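Local coordinates for coat protein (Papaya mosaic virus, PDB 4DOX) that forms the capsid of a flexible filamentous plant virus, probably by assembling in many helically arranged copies around the viral RNA, at residues K40-L45 with K97-S102; E62-C67 with P112-L117; D145-P150 with S157-S162. All blocks are in the same frame, centred on the assembly; numbering follows the deposited sequence.

Contact 1: K40-L45 with K97-S102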
loop_
_atom_site.group_PDB
_atom_site.type_symbol
_atom_site.label_atom_id
_atom_site.label_comp_id
_atom_site.label_asym_id
_atom_site.label_seq_id
_atom_site.Cartn_x
_atom_site.Cartn_y
_atom_site.Cartn_z
ATOM N N LYS A 40 -12.885 -0.367 0.174
ATOM C CA LYS A 40 -14.075 -0.795 0.916
ATOM C C LYS A 40 -14.340 -2.282 0.751
ATOM O O LYS A 40 -14.774 -2.948 1.695
ATOM C CB LYS A 40 -15.310 -0.053 0.383
ATOM C CG LYS A 40 -16.162 0.679 1.385
ATOM C CD LYS A 40 -16.798 -0.208 2.425
ATOM C CE LYS A 40 -17.126 0.637 3.691
ATOM N NZ LYS A 40 -17.433 -0.234 4.856
ATOM N N SER A 41 -14.131 -2.802 -0.460
ATOM C CA SER A 41 -14.378 -4.215 -0.686
ATOM C C SER A 41 -13.440 -5.060 0.188
ATOM O O SER A 41 -13.901 -6.046 0.828
ATOM C CB SER A 41 -14.172 -4.584 -2.144
ATOM O OG SER A 41 -15.162 -4.016 -2.952
ATOM N N VAL A 42 -12.141 -4.675 0.207
ATOM C CA VAL A 42 -11.139 -5.388 0.964
ATOM C C VAL A 42 -11.517 -5.480 2.439
ATOM O O VAL A 42 -11.545 -6.586 2.990
ATOM C CB VAL A 42 -9.712 -4.812 0.809
ATOM C CG1 VAL A 42 -8.737 -5.579 1.736
ATOM C CG2 VAL A 42 -9.223 -4.839 -0.689
ATOM N N SER A 43 -11.841 -4.354 3.073
ATOM C CA SER A 43 -12.244 -4.414 4.489
ATOM C C SER A 43 -13.583 -5.079 4.733
ATOM O O SER A 43 -13.778 -5.680 5.784
ATOM C CB SER A 43 -12.222 -3.060 5.177
ATOM O OG SER A 43 -13.026 -2.130 4.475
ATOM N N THR A 44 -14.505 -4.997 3.780
ATOM C CA THR A 44 -15.805 -5.661 3.936
ATOM C C THR A 44 -15.575 -7.157 3.965
ATOM O O THR A 44 -16.076 -7.881 4.853
ATOM C CB THR A 44 -16.848 -5.256 2.819
ATOM O OG1 THR A 44 -17.138 -3.849 2.883
ATOM C CG2 THR A 44 -18.124 -6.009 2.971
ATOM N N LEU A 45 -14.801 -7.618 3.001
ATOM C CA LEU A 45 -14.480 -9.032 2.917
ATOM C C LEU A 45 -13.647 -9.509 4.109
ATOM O O LEU A 45 -13.778 -10.648 4.547
ATOM C CB LEU A 45 -13.796 -9.316 1.591
ATOM C CG LEU A 45 -14.787 -9.838 0.539
ATOM C CD1 LEU A 45 -15.747 -8.803 -0.041
ATOM C CD2 LEU A 45 -13.993 -10.484 -0.571
ATOM N N LYS A 97 -6.713 -9.204 -3.549
ATOM C CA LYS A 97 -6.930 -9.448 -4.974
ATOM C C LYS A 97 -8.399 -9.591 -5.390
ATOM O O LYS A 97 -8.759 -9.235 -6.513
ATOM C CB LYS A 97 -6.125 -10.648 -5.424
ATOM C CG LYS A 97 -4.646 -10.426 -5.351
ATOM C CD LYS A 97 -3.915 -11.743 -5.454
ATOM C CE LYS A 97 -2.442 -11.458 -5.399
ATOM N NZ LYS A 97 -1.612 -12.652 -5.660
ATOM N N ALA A 98 -9.243 -10.080 -4.489
ATOM C CA ALA A 98 -10.670 -10.204 -4.733
ATOM C C ALA A 98 -11.361 -8.859 -4.941
ATOM O O ALA A 98 -12.436 -8.784 -5.543
ATOM C CB ALA A 98 -11.305 -10.971 -3.628
ATOM N N SER A 99 -10.762 -7.775 -4.496
ATOM C CA SER A 99 -11.411 -6.467 -4.667
ATOM C C SER A 99 -11.103 -5.903 -6.034
ATOM O O SER A 99 -11.730 -4.945 -6.449
ATOM C CB SER A 99 -10.910 -5.471 -3.640
ATOM O OG SER A 99 -9.578 -5.143 -3.971
ATOM N N GLY A 100 -10.106 -6.460 -6.706
ATOM C CA GLY A 100 -9.793 -6.093 -8.066
ATOM C C GLY A 100 -8.630 -5.137 -8.127
ATOM O O GLY A 100 -8.252 -4.702 -9.198
ATOM N N THR A 101 -8.059 -4.791 -6.969
ATOM C CA THR A 101 -6.752 -4.068 -6.943
ATOM C C THR A 101 -5.623 -5.109 -6.949
ATOM O O THR A 101 -5.893 -6.297 -6.940
ATOM C CB THR A 101 -6.648 -2.996 -5.791
ATOM O OG1 THR A 101 -5.516 -2.166 -6.008
ATOM C CG2 THR A 101 -6.499 -3.611 -4.385
ATOM N N SER A 102 -4.382 -4.669 -7.020
ATOM C CA SER A 102 -3.232 -5.561 -6.956
ATOM C C SER A 102 -2.621 -5.419 -5.558
ATOM O O SER A 102 -2.868 -4.422 -4.835
ATOM C CB SER A 102 -2.180 -5.117 -7.961
ATOM O OG SER A 102 -1.678 -3.827 -7.562
#
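Ser99 lies against two consecutive residues of helix 36-48: its CB meets Ser41 CB at 3.7 Å and Val42 CG2 at 3.5 Å. Contact here is by van der Waals packing, and no hydrogen bond crosses between 40-45 and 97-102. Val42 reaches over with a single branch: with CG1 anti to the backbone N (chi1 176°), CG2 lies beside that N, on the side of the serine. That methyl also rests beside Ser99 OG, at 3.3 Å. The hydroxyl is engaged by backbone atoms of nearby residues: it is hydrogen-bonded to Val96 O, and Thr101 N approaches Ser99 OG at 3.4 Å in a weak but nearly straight bond. In this all-helical capsid protein, the segment 97-102 leads from helix 89-98 through a short link to helix 103-108. Gly100 turns the chain there with a positive phi of 100°, while its N donates to Lys97 O at 3.1 Å. Ser102 then provides the N-cap of the next helix through its OG to Lys105 N. One turn along helix 36-48 from Ser41, the apolar part of the contact is extended by Leu45, whose CD2 packs on Ala98 CB at 4.1 Å and whose side chain also touches Ile95.

Contact 2: E62-C67 with P112-L117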
loop_
_atom_site.group_PDB
_atom_site.type_symbol
_atom_site.label_atom_id
_atom_site.label_comp_id
_atom_site.label_asym_id
_atom_site.label_seq_id
_atom_site.Cartn_x
_atom_site.Cartn_y
_atom_site.Cartn_z
ATOM N N GLU A 62 -0.109 -6.189 8.705
ATOM C CA GLU A 62 0.658 -7.410 8.829
ATOM C C GLU A 62 1.058 -7.932 7.465
ATOM O O GLU A 62 2.170 -8.425 7.293
ATOM C CB GLU A 62 -0.130 -8.460 9.578
ATOM C CG GLU A 62 -0.334 -8.114 11.034
ATOM C CD GLU A 62 -1.235 -9.106 11.718
ATOM O OE1 GLU A 62 -1.117 -10.319 11.447
ATOM O OE2 GLU A 62 -2.065 -8.660 12.535
ATOM N N LEU A 63 0.156 -7.794 6.492
ATOM C CA LEU A 63 0.446 -8.199 5.126
ATOM C C LEU A 63 1.425 -7.200 4.526
ATOM O O LEU A 63 2.399 -7.598 3.845
ATOM C CB LEU A 63 -0.829 -8.296 4.290
ATOM C CG LEU A 63 -0.715 -8.494 2.775
ATOM C CD1 LEU A 63 -0.080 -9.803 2.422
ATOM C CD2 LEU A 63 -2.079 -8.462 2.222
ATOM N N VAL A 64 1.192 -5.918 4.812
ATOM C CA VAL A 64 2.112 -4.862 4.363
ATOM C C VAL A 64 3.542 -5.088 4.836
ATOM O O VAL A 64 4.495 -4.953 4.053
ATOM C CB VAL A 64 1.629 -3.461 4.778
ATOM C CG1 VAL A 64 2.528 -2.416 4.180
ATOM C CG2 VAL A 64 0.157 -3.279 4.349
ATOM N N ASN A 65 3.698 -5.425 6.110
ATOM C CA ASN A 65 4.995 -5.756 6.634
ATOM C C ASN A 65 5.620 -6.883 5.840
ATOM O O ASN A 65 6.790 -6.844 5.511
ATOM C CB ASN A 65 4.868 -6.214 8.083
ATOM C CG ASN A 65 6.229 -6.257 8.822
ATOM O OD1 ASN A 65 6.972 -5.254 8.892
ATOM N ND2 ASN A 65 6.537 -7.410 9.394
ATOM N N PHE A 66 4.835 -7.910 5.533
ATOM C CA PHE A 66 5.388 -9.092 4.890
ATOM C C PHE A 66 5.952 -8.654 3.547
ATOM O O PHE A 66 7.041 -9.085 3.166
ATOM C CB PHE A 66 4.330 -10.185 4.683
ATOM C CG PHE A 66 4.828 -11.313 3.826
ATOM C CD1 PHE A 66 5.443 -12.422 4.399
ATOM C CD2 PHE A 66 4.756 -11.232 2.431
ATOM C CE1 PHE A 66 5.950 -13.446 3.583
ATOM C CE2 PHE A 66 5.243 -12.243 1.624
ATOM C CZ PHE A 66 5.861 -13.339 2.188
ATOM N N CYS A 67 5.211 -7.775 2.855
ATOM C CA CYS A 67 5.603 -7.272 1.519
ATOM C C CYS A 67 6.785 -6.324 1.558
ATOM O O CYS A 67 7.597 -6.298 0.605
ATOM C CB CYS A 67 4.423 -6.639 0.806
ATOM S SG CYS A 67 3.242 -7.940 0.346
ATOM N N PRO A 112 3.326 4.905 3.943
ATOM C CA PRO A 112 3.820 5.826 5.008
ATOM C C PRO A 112 3.794 5.226 6.415
ATOM O O PRO A 112 4.644 5.549 7.235
ATOM C CB PRO A 112 2.890 7.042 4.899
ATOM C CG PRO A 112 2.378 6.974 3.514
ATOM C CD PRO A 112 2.211 5.513 3.196
ATOM N N ILE A 113 2.857 4.321 6.677
ATOM C CA ILE A 113 2.754 3.716 7.993
ATOM C C ILE A 113 3.929 2.735 8.206
ATOM O O ILE A 113 4.539 2.705 9.286
ATOM C CB ILE A 113 1.454 2.938 8.128
ATOM C CG1 ILE A 113 0.219 3.757 7.711
ATOM C CG2 ILE A 113 1.312 2.419 9.513
ATOM C CD1 ILE A 113 0.089 5.084 8.425
ATOM N N ILE A 114 4.247 1.924 7.190
ATOM C CA ILE A 114 5.266 0.918 7.370
ATOM C C ILE A 114 6.609 1.630 7.376
ATOM O O ILE A 114 7.518 1.248 8.137
ATOM C CB ILE A 114 5.213 -0.227 6.340
ATOM C CG1 ILE A 114 6.023 -1.427 6.849
ATOM C CG2 ILE A 114 5.713 0.236 4.962
ATOM C CD1 ILE A 114 5.503 -2.073 8.157
ATOM N N TRP A 115 6.716 2.709 6.597
ATOM C CA TRP A 115 7.872 3.597 6.718
ATOM C C TRP A 115 8.108 3.980 8.189
ATOM O O TRP A 115 9.201 3.794 8.707
ATOM C CB TRP A 115 7.676 4.838 5.877
ATOM C CG TRP A 115 8.814 5.809 5.948
ATOM C CD1 TRP A 115 8.893 6.927 6.752
ATOM C CD2 TRP A 115 10.009 5.805 5.157
ATOM N NE1 TRP A 115 10.066 7.598 6.520
ATOM C CE2 TRP A 115 10.777 6.934 5.554
ATOM C CE3 TRP A 115 10.520 4.948 4.160
ATOM C CZ2 TRP A 115 12.032 7.241 4.978
ATOM C CZ3 TRP A 115 11.780 5.239 3.592
ATOM C CH2 TRP A 115 12.510 6.392 4.003
ATOM N N ASN A 116 7.086 4.474 8.878
ATOM C CA ASN A 116 7.298 4.874 10.268
ATOM C C ASN A 116 7.637 3.699 11.138
ATOM O O ASN A 116 8.349 3.833 12.123
ATOM C CB ASN A 116 6.066 5.573 10.847
ATOM C CG ASN A 116 6.058 7.063 10.579
ATOM O OD1 ASN A 116 6.565 7.535 9.535
ATOM N ND2 ASN A 116 5.477 7.818 11.514
ATOM N N LEU A 117 7.127 2.534 10.769
ATOM C CA LEU A 117 7.327 1.358 11.597
ATOM C C LEU A 117 8.713 0.715 11.483
ATOM O O LEU A 117 9.232 0.191 12.471
ATOM C CB LEU A 117 6.230 0.336 11.328
ATOM C CG LEU A 117 4.928 0.798 11.967
ATOM C CD1 LEU A 117 3.785 0.001 11.394
ATOM C CD2 LEU A 117 5.030 0.616 13.452
#
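Ile114 projects from helix 111-118 onto Val64 and Asn65 of helix 56-70, a helix-helix packing inside the all-helical fold of the coat protein. The backbones come closest at Asn65 and Ile114, whose CA atoms are 6.7 Å apart. Apolar packing joins Val64 to Ile114: CG1 of the valine lies 4.1 Å from Ile114 CB, and the two side chains run antiparallel alongside one another. Both residues are buried, and Ile114 makes a further contact with Tyr68, on the same helix as Val64. On their other sides the residues of 62-67 meet different helices, Leu63 touching Val96 and Leu103, and Cys67 touching Leu103 and Cys107.

The polar component belongs to Asn65, but it is not spent across the two segments. Its OD1 accepts from Arg118 NH1, close behind the segment 112-117, and this ties helix 56-70 to the end of helix 111-118. With CG anti to the backbone N (chi1 -166°), the amide is brought beside the isoleucine, and the two side chains lie roughly perpendicular. The outermost methyl, Ile114 CD1, thus lies 3.6 Å from Asn65 OD1 and 4.0 Å from Asn65 CA.

Contact 3: D145-P150 with S157-S162. Unlike the reference sequence in segment 157-162: Thr160 (reference Ile).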
loop_
_atom_site.group_PDB
_atom_site.type_symbol
_atom_site.label_atom_id
_atom_site.label_comp_id
_atom_site.label_asym_id
_atom_site.label_seq_id
_atom_site.Cartn_x
_atom_site.Cartn_y
_atom_site.Cartn_z
ATOM N N ASP A 145 7.484 4.172 -3.325
ATOM C CA ASP A 145 6.925 5.370 -3.994
ATOM C C ASP A 145 5.635 5.817 -3.380
ATOM O O ASP A 145 5.078 6.837 -3.791
ATOM C CB ASP A 145 6.679 5.175 -5.516
ATOM C CG ASP A 145 6.020 3.824 -5.874
ATOM O OD1 ASP A 145 6.147 3.467 -7.076
ATOM O OD2 ASP A 145 5.418 3.117 -4.992
ATOM N N GLY A 146 5.154 5.037 -2.417
ATOM C CA GLY A 146 3.923 5.344 -1.712
ATOM C C GLY A 146 4.184 6.223 -0.508
ATOM O O GLY A 146 3.245 6.871 -0.006
ATOM N N VAL A 147 5.443 6.259 -0.044
ATOM C CA VAL A 147 5.772 6.935 1.232
ATOM C C VAL A 147 5.406 8.431 1.257
ATOM O O VAL A 147 4.852 8.952 2.252
ATOM C CB VAL A 147 7.236 6.757 1.638
ATOM C CG1 VAL A 147 7.586 7.670 2.805
ATOM C CG2 VAL A 147 7.529 5.296 2.020
ATOM N N GLU A 148 5.709 9.108 0.152
ATOM C CA GLU A 148 5.442 10.523 0.065
ATOM C C GLU A 148 4.186 10.814 -0.734
ATOM O O GLU A 148 3.987 11.945 -1.146
ATOM C CB GLU A 148 6.654 11.277 -0.492
ATOM C CG GLU A 148 7.898 11.197 0.410
ATOM C CD GLU A 148 9.142 11.961 -0.142
ATOM O OE1 GLU A 148 9.671 11.644 -1.246
ATOM O OE2 GLU A 148 9.623 12.869 0.569
ATOM N N ASN A 149 3.337 9.808 -0.941
ATOM C CA ASN A 149 2.052 10.049 -1.560
ATOM C C ASN A 149 1.020 10.569 -0.536
ATOM O O ASN A 149 0.656 9.863 0.425
ATOM C CB ASN A 149 1.573 8.780 -2.224
ATOM C CG ASN A 149 0.498 9.030 -3.254
ATOM O OD1 ASN A 149 -0.516 9.670 -2.966
ATOM N ND2 ASN A 149 0.703 8.531 -4.449
ATOM N N PRO A 150 0.542 11.806 -0.714
ATOM C CA PRO A 150 -0.436 12.371 0.253
ATOM C C PRO A 150 -1.809 11.659 0.307
ATOM O O PRO A 150 -2.553 11.826 1.281
ATOM C CB PRO A 150 -0.602 13.813 -0.231
ATOM C CG PRO A 150 -0.200 13.763 -1.707
ATOM C CD PRO A 150 0.852 12.728 -1.826
ATOM N N SER A 157 1.145 11.333 13.204
ATOM C CA SER A 157 1.848 12.638 13.419
ATOM C C SER A 157 2.808 12.971 12.283
ATOM O O SER A 157 3.793 13.706 12.453
ATOM C CB SER A 157 2.606 12.685 14.756
ATOM O OG SER A 157 1.754 12.464 15.861
ATOM N N GLY A 158 2.514 12.423 11.118
ATOM C CA GLY A 158 3.362 12.607 9.959
ATOM C C GLY A 158 4.558 11.669 10.025
ATOM O O GLY A 158 4.804 10.979 11.063
ATOM N N LEU A 159 5.301 11.646 8.921
ATOM C CA LEU A 159 6.495 10.830 8.815
ATOM C C LEU A 159 7.508 11.089 9.927
ATOM O O LEU A 159 7.625 12.219 10.415
ATOM C CB LEU A 159 7.147 11.086 7.467
ATOM C CG LEU A 159 6.260 10.823 6.262
ATOM C CD1 LEU A 159 7.070 11.086 4.977
ATOM C CD2 LEU A 159 5.599 9.384 6.285
ATOM N N THR A 160 8.257 10.050 10.314
ATOM C CA THR A 160 9.301 10.190 11.353
ATOM C C THR A 160 10.504 10.939 10.828
ATOM O O THR A 160 11.281 11.492 11.600
ATOM C CB THR A 160 9.817 8.869 11.833
ATOM O OG1 THR A 160 10.107 8.085 10.685
ATOM C CG2 THR A 160 8.759 8.175 12.642
ATOM N N ARG A 161 10.682 10.862 9.510
ATOM C CA ARG A 161 11.546 11.753 8.721
ATOM C C ARG A 161 11.101 11.613 7.253
ATOM O O ARG A 161 10.329 10.692 6.911
ATOM C CB ARG A 161 13.041 11.455 8.910
ATOM C CG ARG A 161 13.488 10.115 8.381
ATOM C CD ARG A 161 15.012 9.968 8.417
ATOM N NE ARG A 161 15.488 8.610 8.105
ATOM C CZ ARG A 161 15.649 8.108 6.875
ATOM N NH1 ARG A 161 15.360 8.835 5.784
ATOM N NH2 ARG A 161 16.108 6.869 6.735
ATOM N N SER A 162 11.539 12.538 6.407
ATOM C CA SER A 162 11.448 12.345 4.966
ATOM C C SER A 162 12.488 11.360 4.495
ATOM O O SER A 162 13.505 11.148 5.183
ATOM C CB SER A 162 11.658 13.671 4.247
ATOM O OG SER A 162 10.372 14.194 3.974
#
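Ser162, which faces Glu148 across the contact, has its carbonyl O held by Arg161 NH1 at 3.0 Å. The donor stands somewhat off the carbonyl plane, and the N-H...O angle of 143° makes the bond bent. The same NH1 forms a salt bridge with Glu167 OE1, while Arg161 NE pairs with Asp120 OD2; the guanidinium group is therefore held by two carboxylates as well as by the neighbouring carbonyl, and these contacts fix its orientation. Between the segments themselves no hydrogen bond is formed. Glu148 leaves the backbone with CG beside its N (chi1 -64°), and the straight chain from CG onward carries OE2 to 3.7 Å from Ser162 OG, too long for a hydrogen bond. The true partner of OE2 is Arg168 NH1, in a salt bridge that links the turn to helix 165-172.

Next to this polar pair lies an apolar one. Leu159 CD1 meets Val147 CG1 at 4.1 Å, the two side chains crossing at a slant, and both leucine methyls lie 4.1 Å from Val147 O. Neither residue packs on the other alone: Val147 also touches Phe141, Ala111 and Trp115, and Leu159 touches Pro112 and Asn116, so helix 111-118 forms a common base for the pair. Val147 and Glu148 are the two central residues of a type I beta turn from Gly146 to Asn149, closed by Asn149 N to Gly146 O at 3.1 Å. Asn149 then turns its OD1 to Ala151 N. The Val147-Leu159 packing brings together two pieces of the long connection between helices 111-118 and 165-172, and the contact is an irregular loop-on-loop packing, closed over a helix of the all-helical capsid fold.

Overall arrangement
Contacts 2 and 3 are neighbours, with centres 12 Å apart, and they share helix 111-118: one flank of it faces helix 56-70, and another carries the segment 157-162. Trp115 NE1 probably donates to Arg161 O at 3.1 Å, and Thr160 N to Asn116 OD1 at 3.1 Å, while Pro112 packs against the carbonyl of Val147. Contact 1 stands apart. Its centre is 18 Å from that of contact 2, with nearest atoms about 7 Å apart, and 24 Å from that of contact 3, on the opposite side of the chain's centre. The segments of contacts 1 and 2 alternate along the chain, whereas contact 3 follows both in sequence.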